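Putative thiosugar synthase (Amycolatopsis orientalis, PDB 4N6F) is a putative 2-thiosugar synthase of the thiazole synthase (ThiG) family that binds a fructose 6-phosphate in its TIM barrel and probably takes sulfur from a carrier protein. Local coordinates at residues G29-D34 against T83-R88; L111-D116 against A123-A128; D49-T54 against F78-T83. One frame throughout, in Å; residues are numbered along the deposited sequence.

Interaction 1: G29-D34 against T83-R88; sequences GIEQYD and TTSFAR. With F6R (fructose -6-phosphate), chain F.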
loop_
_atom_site.group_PDB
_atom_site.type_symbol
_atom_site.label_atom_id
_atom_site.label_comp_id
_atom_site.label_asym_id
_atom_site.label_seq_id
_atom_site.Cartn_x
_atom_site.Cartn_y
_atom_site.Cartn_z
ATOM N N GLY A 29 -5.316 16.406 -8.005
ATOM C CA GLY A 29 -6.077 17.059 -9.054
ATOM C C GLY A 29 -7.097 17.962 -8.403
ATOM O O GLY A 29 -8.254 17.576 -8.223
ATOM N N ILE A 30 -6.652 19.165 -8.057
ATOM C CA ILE A 30 -7.444 20.121 -7.284
ATOM C C ILE A 30 -8.268 21.072 -8.144
ATOM O O ILE A 30 -9.065 21.837 -7.603
ATOM C CB ILE A 30 -6.546 21.028 -6.400
ATOM C CG1 ILE A 30 -5.535 21.797 -7.261
ATOM C CG2 ILE A 30 -5.834 20.215 -5.327
ATOM C CD1 ILE A 30 -4.957 23.014 -6.579
ATOM N N GLU A 31 -8.078 21.047 -9.465
ATOM C CA GLU A 31 -8.533 22.165 -10.307
ATOM C C GLU A 31 -10.035 22.493 -10.182
ATOM O O GLU A 31 -10.428 23.631 -10.428
ATOM C CB GLU A 31 -8.097 22.011 -11.789
ATOM C CG GLU A 31 -8.538 20.750 -12.531
ATOM C CD GLU A 31 -7.396 19.751 -12.728
ATOM O OE1 GLU A 31 -6.937 19.189 -11.716
ATOM O OE2 GLU A 31 -6.966 19.518 -13.889
ATOM N N GLN A 32 -10.850 21.525 -9.761
ATOM C CA GLN A 32 -12.289 21.748 -9.565
ATOM C C GLN A 32 -12.681 22.146 -8.136
ATOM O O GLN A 32 -13.819 22.520 -7.892
ATOM C CB GLN A 32 -13.071 20.499 -9.978
ATOM C CG GLN A 32 -12.960 20.184 -11.459
ATOM C CD GLN A 32 -13.992 19.171 -11.921
ATOM O OE1 GLN A 32 -14.225 18.156 -11.254
ATOM N NE2 GLN A 32 -14.615 19.437 -13.070
ATOM N N TYR A 33 -11.736 22.083 -7.203
ATOM C CA TYR A 33 -12.000 22.412 -5.798
ATOM C C TYR A 33 -12.161 23.933 -5.681
ATOM O O TYR A 33 -11.325 24.673 -6.204
ATOM C CB TYR A 33 -10.816 21.989 -4.913
ATOM C CG TYR A 33 -10.443 20.510 -4.860
ATOM C CD1 TYR A 33 -10.819 19.602 -5.857
ATOM C CD2 TYR A 33 -9.657 20.028 -3.813
ATOM C CE1 TYR A 33 -10.447 18.268 -5.793
ATOM C CE2 TYR A 33 -9.279 18.700 -3.745
ATOM C CZ TYR A 33 -9.677 17.819 -4.733
ATOM O OH TYR A 33 -9.292 16.496 -4.645
ATOM N N ASP A 34 -13.207 24.410 -5.006
ATOM C CA ASP A 34 -13.343 25.867 -4.759
ATOM C C ASP A 34 -13.233 26.265 -3.269
ATOM O O ASP A 34 -13.445 27.433 -2.921
ATOM C CB ASP A 34 -14.621 26.444 -5.417
ATOM C CG ASP A 34 -15.917 26.034 -4.710
ATOM O OD1 ASP A 34 -15.882 25.215 -3.763
ATOM O OD2 ASP A 34 -16.988 26.538 -5.116
ATOM N N THR A 83 -3.625 23.416 -16.889
ATOM C CA THR A 83 -4.473 22.298 -17.246
ATOM C C THR A 83 -5.441 22.664 -18.380
ATOM O O THR A 83 -5.800 23.835 -18.548
ATOM C CB THR A 83 -5.261 21.789 -16.023
ATOM O OG1 THR A 83 -6.149 20.750 -16.434
ATOM C CG2 THR A 83 -6.069 22.913 -15.382
ATOM N N THR A 84 -5.837 21.653 -19.156
ATOM C CA THR A 84 -6.882 21.794 -20.171
ATOM C C THR A 84 -8.113 20.943 -19.832
ATOM O O THR A 84 -8.980 20.740 -20.688
ATOM C CB THR A 84 -6.391 21.348 -21.564
ATOM O OG1 THR A 84 -6.170 19.935 -21.557
ATOM C CG2 THR A 84 -5.112 22.062 -21.968
ATOM N N SER A 85 -8.208 20.451 -18.595
ATOM C CA SER A 85 -9.287 19.517 -18.228
ATOM C C SER A 85 -10.700 20.131 -18.247
ATOM O O SER A 85 -11.686 19.398 -18.266
ATOM C CB SER A 85 -9.017 18.867 -16.866
ATOM O OG SER A 85 -9.126 19.802 -15.813
ATOM N N PHE A 86 -10.797 21.457 -18.236
ATOM C CA PHE A 86 -12.098 22.124 -18.330
ATOM C C PHE A 86 -12.585 22.237 -19.766
ATOM O O PHE A 86 -13.783 22.365 -20.004
ATOM C CB PHE A 86 -12.052 23.496 -17.659
ATOM C CG PHE A 86 -12.056 23.418 -16.166
ATOM C CD1 PHE A 86 -13.243 23.203 -15.478
ATOM C CD2 PHE A 86 -10.874 23.514 -15.447
ATOM C CE1 PHE A 86 -13.255 23.108 -14.094
ATOM C CE2 PHE A 86 -10.879 23.418 -14.066
ATOM C CZ PHE A 86 -12.071 23.216 -13.388
ATOM N N ALA A 87 -11.657 22.184 -20.716
ATOM C CA ALA A 87 -11.997 22.199 -22.140
ATOM C C ALA A 87 -12.585 20.852 -22.565
ATOM O O ALA A 87 -12.131 19.802 -22.111
ATOM C CB ALA A 87 -10.765 22.526 -22.969
ATOM N N ARG A 88 -13.590 20.898 -23.443
ATOM C CA ARG A 88 -14.336 19.707 -23.860
ATOM C C ARG A 88 -13.946 19.194 -25.258
ATOM O O ARG A 88 -14.106 18.005 -25.548
ATOM C CB ARG A 88 -15.843 19.989 -23.797
ATOM C CG ARG A 88 -16.713 18.739 -23.805
ATOM C CD ARG A 88 -18.193 19.058 -23.616
ATOM N NE ARG A 88 -18.568 19.135 -22.200
ATOM C CZ ARG A 88 -18.959 18.103 -21.445
ATOM N NH1 ARG A 88 -19.046 16.870 -21.947
ATOM N NH2 ARG A 88 -19.272 18.306 -20.167
HETATM C C1 F6R F . -7.075 16.089 -14.825
HETATM C C2 F6R F . -7.769 15.996 -13.495
HETATM C C3 F6R F . -8.940 15.074 -13.255
HETATM C C4 F6R F . -8.401 13.650 -13.103
HETATM C C5 F6R F . -9.440 12.718 -12.472
HETATM C C6 F6R F . -8.778 11.514 -11.831
HETATM O O2 F6R F . -7.347 16.649 -12.538
HETATM O O3 F6R F . -9.941 15.113 -14.277
HETATM O O4 F6R F . -8.044 13.135 -14.396
HETATM O O5 F6R F . -10.206 13.389 -11.474
HETATM O O6 F6R F . -9.799 10.616 -11.411
HETATM P P F6R F . -10.292 10.493 -9.900
HETATM O O1P F6R F . -11.146 11.712 -9.718
HETATM O O2P F6R F . -9.063 10.488 -9.031
HETATM O O3P F6R F . -10.982 9.159 -9.925
#
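E31 reaches T83 and S85 through two bends. Its CG sits between the backbone N and the carbonyl carbon (chi1 58°), and the chain turns again at chi2, -106°. This swings the carboxylate across to the end of strand 79-83 and the loop that follows. T83 OG1 lies opposite its own backbone N (chi1 176°) and faces the acid. E31 OE2 accepts two hydrogen bonds, from T83 OG1 at 2.9 Å and from S85 OG at 2.9 Å. Both come on the anti side, but from opposite faces of the carboxylate plane. T83 OG1 also accepts from S85 N at 3.0 Å, an ST turn that ties the start of the loop to T83 OG1. Beyond the acid, the F86 ring rests against E31 and Q32. Its edge meets E31 O, with CZ 3.4 Å from that oxygen. Q32 CG crosses near the same corner, 3.7 Å from F86 CZ. K110 adds a weak hydrogen bond to E31 OE2. The two hydroxyl bonds to E31 OE2 restrain rotation of the carboxylate and so probably place E31 OE1 beside the sugar, 2.7 Å from F6R O2.

Interaction 2: L111-D116 against A123-A128; sequences LDVRGD and AGTVEA. With F6R (fructose -6-phosphate), chain F.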
loop_
_atom_site.group_PDB
_atom_site.type_symbol
_atom_site.label_atom_id
_atom_site.label_comp_id
_atom_site.label_asym_id
_atom_site.label_seq_id
_atom_site.Cartn_x
_atom_site.Cartn_y
_atom_site.Cartn_z
ATOM N N LEU A 111 -2.327 18.010 -19.898
ATOM C CA LEU A 111 -3.094 18.008 -21.137
ATOM C C LEU A 111 -4.161 16.943 -21.083
ATOM O O LEU A 111 -3.860 15.749 -20.937
ATOM C CB LEU A 111 -2.173 17.764 -22.328
ATOM C CG LEU A 111 -2.838 17.619 -23.699
ATOM C CD1 LEU A 111 -3.560 18.896 -24.103
ATOM C CD2 LEU A 111 -1.790 17.239 -24.730
ATOM N N ASP A 112 -5.411 17.384 -21.198
ATOM C CA ASP A 112 -6.572 16.513 -21.181
ATOM C C ASP A 112 -7.455 16.831 -22.393
ATOM O O ASP A 112 -7.832 17.991 -22.615
ATOM C CB ASP A 112 -7.364 16.726 -19.888
ATOM C CG ASP A 112 -6.706 16.077 -18.685
ATOM O OD1 ASP A 112 -6.601 14.845 -18.659
ATOM O OD2 ASP A 112 -6.306 16.795 -17.742
ATOM N N VAL A 113 -7.718 15.803 -23.195
ATOM C CA VAL A 113 -8.636 15.867 -24.323
ATOM C C VAL A 113 -9.537 14.643 -24.210
ATOM O O VAL A 113 -9.101 13.520 -24.471
ATOM C CB VAL A 113 -7.892 15.832 -25.667
ATOM C CG1 VAL A 113 -8.869 15.937 -26.830
ATOM C CG2 VAL A 113 -6.870 16.957 -25.736
ATOM N N ARG A 114 -10.785 14.859 -23.807
ATOM C CA ARG A 114 -11.688 13.752 -23.479
ATOM C C ARG A 114 -12.931 13.682 -24.352
ATOM O O ARG A 114 -13.420 14.702 -24.837
ATOM C CB ARG A 114 -12.109 13.852 -22.019
ATOM C CG ARG A 114 -10.925 14.013 -21.099
ATOM C CD ARG A 114 -11.303 13.879 -19.644
ATOM N NE ARG A 114 -10.104 13.922 -18.816
ATOM C CZ ARG A 114 -10.088 13.842 -17.493
ATOM N NH1 ARG A 114 -11.224 13.708 -16.809
ATOM N NH2 ARG A 114 -8.924 13.892 -16.851
ATOM N N GLY A 115 -13.422 12.458 -24.545
ATOM C CA GLY A 115 -14.744 12.223 -25.110
ATOM C C GLY A 115 -15.814 12.562 -24.085
ATOM O O GLY A 115 -15.515 12.769 -22.904
ATOM N N ASP A 116 -17.067 12.615 -24.529
ATOM C CA ASP A 116 -18.178 12.998 -23.644
ATOM C C ASP A 116 -18.419 11.991 -22.507
ATOM O O ASP A 116 -19.056 12.329 -21.509
ATOM C CB ASP A 116 -19.474 13.247 -24.446
ATOM C CG ASP A 116 -19.632 14.711 -24.884
ATOM O OD1 ASP A 116 -18.615 15.394 -25.140
ATOM O OD2 ASP A 116 -20.786 15.180 -24.968
ATOM N N ALA A 123 -6.399 9.484 -29.837
ATOM C CA ALA A 123 -5.990 10.064 -31.120
ATOM C C ALA A 123 -6.009 11.588 -31.078
ATOM O O ALA A 123 -5.087 12.232 -31.555
ATOM C CB ALA A 123 -6.882 9.552 -32.254
ATOM N N GLY A 124 -7.071 12.161 -30.516
ATOM C CA GLY A 124 -7.142 13.612 -30.324
ATOM C C GLY A 124 -6.060 14.145 -29.387
ATOM O O GLY A 124 -5.529 15.233 -29.600
ATOM N N THR A 125 -5.733 13.373 -28.350
ATOM C CA THR A 125 -4.671 13.752 -27.406
ATOM C C THR A 125 -3.317 13.804 -28.109
ATOM O O THR A 125 -2.531 14.724 -27.891
ATOM C CB THR A 125 -4.609 12.757 -26.224
ATOM O OG1 THR A 125 -5.831 12.835 -25.496
ATOM C CG2 THR A 125 -3.435 13.057 -25.283
ATOM N N VAL A 126 -3.056 12.807 -28.944
ATOM C CA VAL A 126 -1.825 12.746 -29.733
ATOM C C VAL A 126 -1.709 13.933 -30.690
ATOM O O VAL A 126 -0.647 14.555 -30.789
ATOM C CB VAL A 126 -1.742 11.442 -30.556
ATOM C CG1 VAL A 126 -0.617 11.507 -31.583
ATOM C CG2 VAL A 126 -1.532 10.248 -29.644
ATOM N N GLU A 127 -2.789 14.226 -31.413
ATOM C CA GLU A 127 -2.811 15.385 -32.320
ATOM C C GLU A 127 -2.538 16.679 -31.564
ATOM O O GLU A 127 -1.705 17.482 -31.975
ATOM C CB GLU A 127 -4.165 15.504 -33.028
ATOM C CG GLU A 127 -4.464 14.418 -34.050
ATOM C CD GLU A 127 -5.935 14.397 -34.458
ATOM O OE1 GLU A 127 -6.572 15.480 -34.491
ATOM O OE2 GLU A 127 -6.459 13.293 -34.734
ATOM N N ALA A 128 -3.242 16.876 -30.452
ATOM C CA ALA A 128 -3.038 18.069 -29.618
ATOM C C ALA A 128 -1.596 18.132 -29.105
ATOM O O ALA A 128 -0.965 19.197 -29.117
ATOM C CB ALA A 128 -4.018 18.082 -28.453
HETATM C C1 F6R F . -7.075 16.089 -14.825
HETATM C C2 F6R F . -7.769 15.996 -13.495
HETATM C C3 F6R F . -8.940 15.074 -13.255
HETATM C C4 F6R F . -8.401 13.650 -13.103
HETATM C C5 F6R F . -9.440 12.718 -12.472
HETATM C C6 F6R F . -8.778 11.514 -11.831
HETATM O O2 F6R F . -7.347 16.649 -12.538
HETATM O O3 F6R F . -9.941 15.113 -14.277
HETATM O O4 F6R F . -8.044 13.135 -14.396
HETATM O O5 F6R F . -10.206 13.389 -11.474
HETATM O O6 F6R F . -9.799 10.616 -11.411
HETATM P P F6R F . -10.292 10.493 -9.900
HETATM O O1P F6R F . -11.146 11.712 -9.718
HETATM O O2P F6R F . -9.063 10.488 -9.031
HETATM O O3P F6R F . -10.982 9.159 -9.925
HETATM O O HOH W 1 -6.350 13.281 -22.899
#
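This contact backs the sugar pocket, where the loop after strand 108-111 turns toward helix 122-134. V113 and L111 face the helix, while D112 and R114 face the ligand. V113 packs into the helix surface at G124, T125 and A128. Its CG2 lies 4.1 Å from A128 CB, and its CG1 rests over the backbone of G124, which has no side chain to stand in the way. L111 CD2 lies alongside T125 O and A128 CB. A water joins the two segments: it accepts from V113 N at 2.9 Å and donates to T125 OG1 at 2.7 Å. T125 OG1 also bonds to D121 O, just before the start of the helix. On the ligand side, R114 is extended from CG to NE, which carries its guanidinium to the sugar. R114 NH2 donates to F6R O4 at 2.7 Å. Weak bonds run from R114 NH1 and NH2 to F6R O3. R114 NH2 also forms a salt bridge with D112 OD1 at 3.1 Å. D112 OD1 lies near the guanidinium plane, but R114 NH2 stands above the carboxylate plane, 72° out of it. R162 forms a second salt bridge to D112 OD1, and N118 bonds to R114 NH1. The guanidinium is therefore held by protein oxygens as well as by the sugar, so its hydroxyl-binding edge is probably set firmly.

Interaction 3: D49-T54 against F78-T83; sequences DVFITT and FTWIGT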
loop_
_atom_site.group_PDB
_atom_site.type_symbol
_atom_site.label_atom_id
_atom_site.label_comp_id
_atom_site.label_asym_id
_atom_site.label_seq_id
_atom_site.Cartn_x
_atom_site.Cartn_y
_atom_site.Cartn_z
ATOM N N ASP A 49 4.072 18.648 -4.257
ATOM C CA ASP A 49 4.932 19.749 -4.723
ATOM C C ASP A 49 4.559 20.280 -6.108
ATOM O O ASP A 49 5.310 21.055 -6.701
ATOM C CB ASP A 49 6.415 19.332 -4.682
ATOM C CG ASP A 49 6.766 18.227 -5.690
ATOM O OD1 ASP A 49 5.947 17.885 -6.579
ATOM O OD2 ASP A 49 7.893 17.696 -5.587
ATOM N N VAL A 50 3.396 19.874 -6.615
ATOM C CA VAL A 50 2.880 20.385 -7.881
ATOM C C VAL A 50 1.552 21.098 -7.608
ATOM O O VAL A 50 0.681 20.554 -6.946
ATOM C CB VAL A 50 2.667 19.245 -8.900
ATOM C CG1 VAL A 50 1.896 19.729 -10.119
ATOM C CG2 VAL A 50 4.007 18.667 -9.330
ATOM N N PHE A 51 1.410 22.311 -8.128
ATOM C CA PHE A 51 0.205 23.104 -7.957
ATOM C C PHE A 51 -0.476 23.220 -9.306
ATOM O O PHE A 51 0.004 23.921 -10.184
ATOM C CB PHE A 51 0.571 24.488 -7.405
ATOM C CG PHE A 51 -0.595 25.425 -7.270
ATOM C CD1 PHE A 51 -1.711 25.064 -6.535
ATOM C CD2 PHE A 51 -0.572 26.681 -7.873
ATOM C CE1 PHE A 51 -2.793 25.927 -6.410
ATOM C CE2 PHE A 51 -1.654 27.547 -7.757
ATOM C CZ PHE A 51 -2.767 27.167 -7.018
ATOM N N ILE A 52 -1.586 22.534 -9.475
ATOM C CA ILE A 52 -2.269 22.526 -10.737
ATOM C C ILE A 52 -3.218 23.694 -10.742
ATOM O O ILE A 52 -4.120 23.745 -9.988
ATOM C CB ILE A 52 -3.009 21.217 -10.982
ATOM C CG1 ILE A 52 -2.042 20.072 -11.172
ATOM C CG2 ILE A 52 -3.876 21.330 -12.203
ATOM C CD1 ILE A 52 -2.617 18.744 -10.849
ATOM N N THR A 53 -2.960 24.644 -11.608
ATOM C CA THR A 53 -3.581 25.920 -11.538
ATOM C C THR A 53 -4.415 26.342 -12.721
ATOM O O THR A 53 -4.103 26.079 -13.842
ATOM C CB THR A 53 -2.569 26.998 -11.199
ATOM O OG1 THR A 53 -3.262 28.177 -10.822
ATOM C CG2 THR A 53 -1.707 27.292 -12.350
ATOM N N THR A 54 -5.504 27.004 -12.393
ATOM C CA THR A 54 -6.420 27.630 -13.322
ATOM C C THR A 54 -6.373 29.159 -13.232
ATOM O O THR A 54 -7.275 29.828 -13.630
ATOM C CB THR A 54 -7.861 27.131 -13.111
ATOM O OG1 THR A 54 -8.233 27.317 -11.757
ATOM C CG2 THR A 54 -7.955 25.673 -13.389
ATOM N N PHE A 78 6.059 25.103 -4.766
ATOM C CA PHE A 78 5.386 24.233 -5.718
ATOM C C PHE A 78 5.814 24.569 -7.133
ATOM O O PHE A 78 6.083 25.730 -7.446
ATOM C CB PHE A 78 3.864 24.392 -5.608
ATOM C CG PHE A 78 3.282 23.838 -4.338
ATOM C CD1 PHE A 78 3.496 24.471 -3.121
ATOM C CD2 PHE A 78 2.505 22.693 -4.359
ATOM C CE1 PHE A 78 2.956 23.967 -1.948
ATOM C CE2 PHE A 78 1.956 22.187 -3.193
ATOM C CZ PHE A 78 2.189 22.823 -1.983
ATOM N N THR A 79 5.884 23.549 -7.982
ATOM C CA THR A 79 5.919 23.771 -9.423
ATOM C C THR A 79 4.492 24.002 -9.898
ATOM O O THR A 79 3.600 23.185 -9.628
ATOM C CB THR A 79 6.516 22.565 -10.162
ATOM O OG1 THR A 79 7.861 22.368 -9.725
ATOM C CG2 THR A 79 6.510 22.789 -11.669
ATOM N N TRP A 80 4.270 25.105 -10.603
ATOM C CA TRP A 80 2.938 25.431 -11.117
ATOM C C TRP A 80 2.757 24.841 -12.499
ATOM O O TRP A 80 3.611 25.008 -13.366
ATOM C CB TRP A 80 2.726 26.956 -11.198
ATOM C CG TRP A 80 2.657 27.655 -9.868
ATOM C CD1 TRP A 80 3.355 27.349 -8.743
ATOM C CD2 TRP A 80 1.859 28.800 -9.547
ATOM N NE1 TRP A 80 3.031 28.222 -7.728
ATOM C CE2 TRP A 80 2.114 29.124 -8.200
ATOM C CE3 TRP A 80 0.952 29.579 -10.269
ATOM C CZ2 TRP A 80 1.498 30.201 -7.556
ATOM C CZ3 TRP A 80 0.338 30.650 -9.631
ATOM C CH2 TRP A 80 0.613 30.948 -8.285
ATOM N N ILE A 81 1.645 24.154 -12.716
ATOM C CA ILE A 81 1.362 23.630 -14.039
ATOM C C ILE A 81 -0.076 23.943 -14.423
ATOM O O ILE A 81 -0.976 23.920 -13.587
ATOM C CB ILE A 81 1.665 22.106 -14.148
ATOM C CG1 ILE A 81 0.625 21.243 -13.425
ATOM C CG2 ILE A 81 3.057 21.806 -13.605
ATOM C CD1 ILE A 81 0.669 19.799 -13.879
ATOM N N GLY A 82 -0.286 24.247 -15.693
ATOM C CA GLY A 82 -1.625 24.516 -16.185
ATOM C C GLY A 82 -2.364 23.250 -16.528
ATOM O O GLY A 82 -1.806 22.147 -16.483
ATOM N N THR A 83 -3.625 23.416 -16.889
ATOM C CA THR A 83 -4.473 22.298 -17.246
ATOM C C THR A 83 -5.441 22.664 -18.380
ATOM O O THR A 83 -5.800 23.835 -18.548
ATOM C CB THR A 83 -5.261 21.789 -16.023
ATOM O OG1 THR A 83 -6.149 20.750 -16.434
ATOM C CG2 THR A 83 -6.069 22.913 -15.382
HETATM O O HOH W 2 7.945 20.671 -7.861
#
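F51 and W80 meet on one side of two parallel strands, with V50, I52, T79 and I81 on the other. The edge of the F51 ring points at the face of the W80 indole. F51 CD2 lies over the middle of the indole, 3.6 Å from W80 CD2. The planes are 72° apart, a T-shaped (edge-to-face) pair. F51 CG lies anti to its backbone N (chi1 176°), and the side chain runs beside that of W80 in the same direction. F78 joins this side, its CB 3.8 Å from F51 CB. T53 CG2 meets the W80 ring obliquely. On the other side, I81 CG1 touches both V50 CG1 and I52 CG1, the latter at 3.7 Å. I52 CG2 also leans on T83 CB, and the methyls T54 CG2 and T83 CG2 touch beyond it.

A ladder of four backbone hydrogen bonds fixes this register. T79 N donates to D49 O, F51 N to T79 O at 2.8 Å, I81 N to F51 O, and T53 N to I81 O at 2.9 Å. CA-H...O contacts run between the same strands, such as W80 CA to F51 O at 3.4 Å. A water donates to D49 O and lies 2.5 Å from T79 OG1, which also bonds to R20.

Further out, L66 of helix 60-70 covers both F51 and W80, and L69 covers F51. W80 NE1 bonds to L75 O. On the V50 and T79 side, F22 of strand 20-22 packs against both residues. I81 touches strand 108-111, the next in the barrel. Strand 50-52, helix 60-70 and strand 79-83 form a beta-alpha-beta crossover with neighbouring parallel strands, the repeating unit of the TIM barrel.

Interactions 1 and 3 share T83, where strand 79-83 runs into its loop. Their centres are 11 Å apart. I30 CD1 lies 3.6 Å from F51 CE1, and F86 CE2 lies 3.8 Å from T54 CG2. Interaction 3 forms the part of the barrel wall from which the T83 side of interaction 1 emerges. Interactions 1 and 2 both reach the fructose 6-phosphate, with centres 15 Å apart. They join through T84 OG1 and D112 N, a probable hydrogen bond of 2.7 Å, and through S85 packing on D112. E31 OE1 lies near F6R O2, while R114 bonds to O3 and O4. Interactions 2 and 3, 20 Å apart, barely touch, at D112 OD2 and T83 OG1.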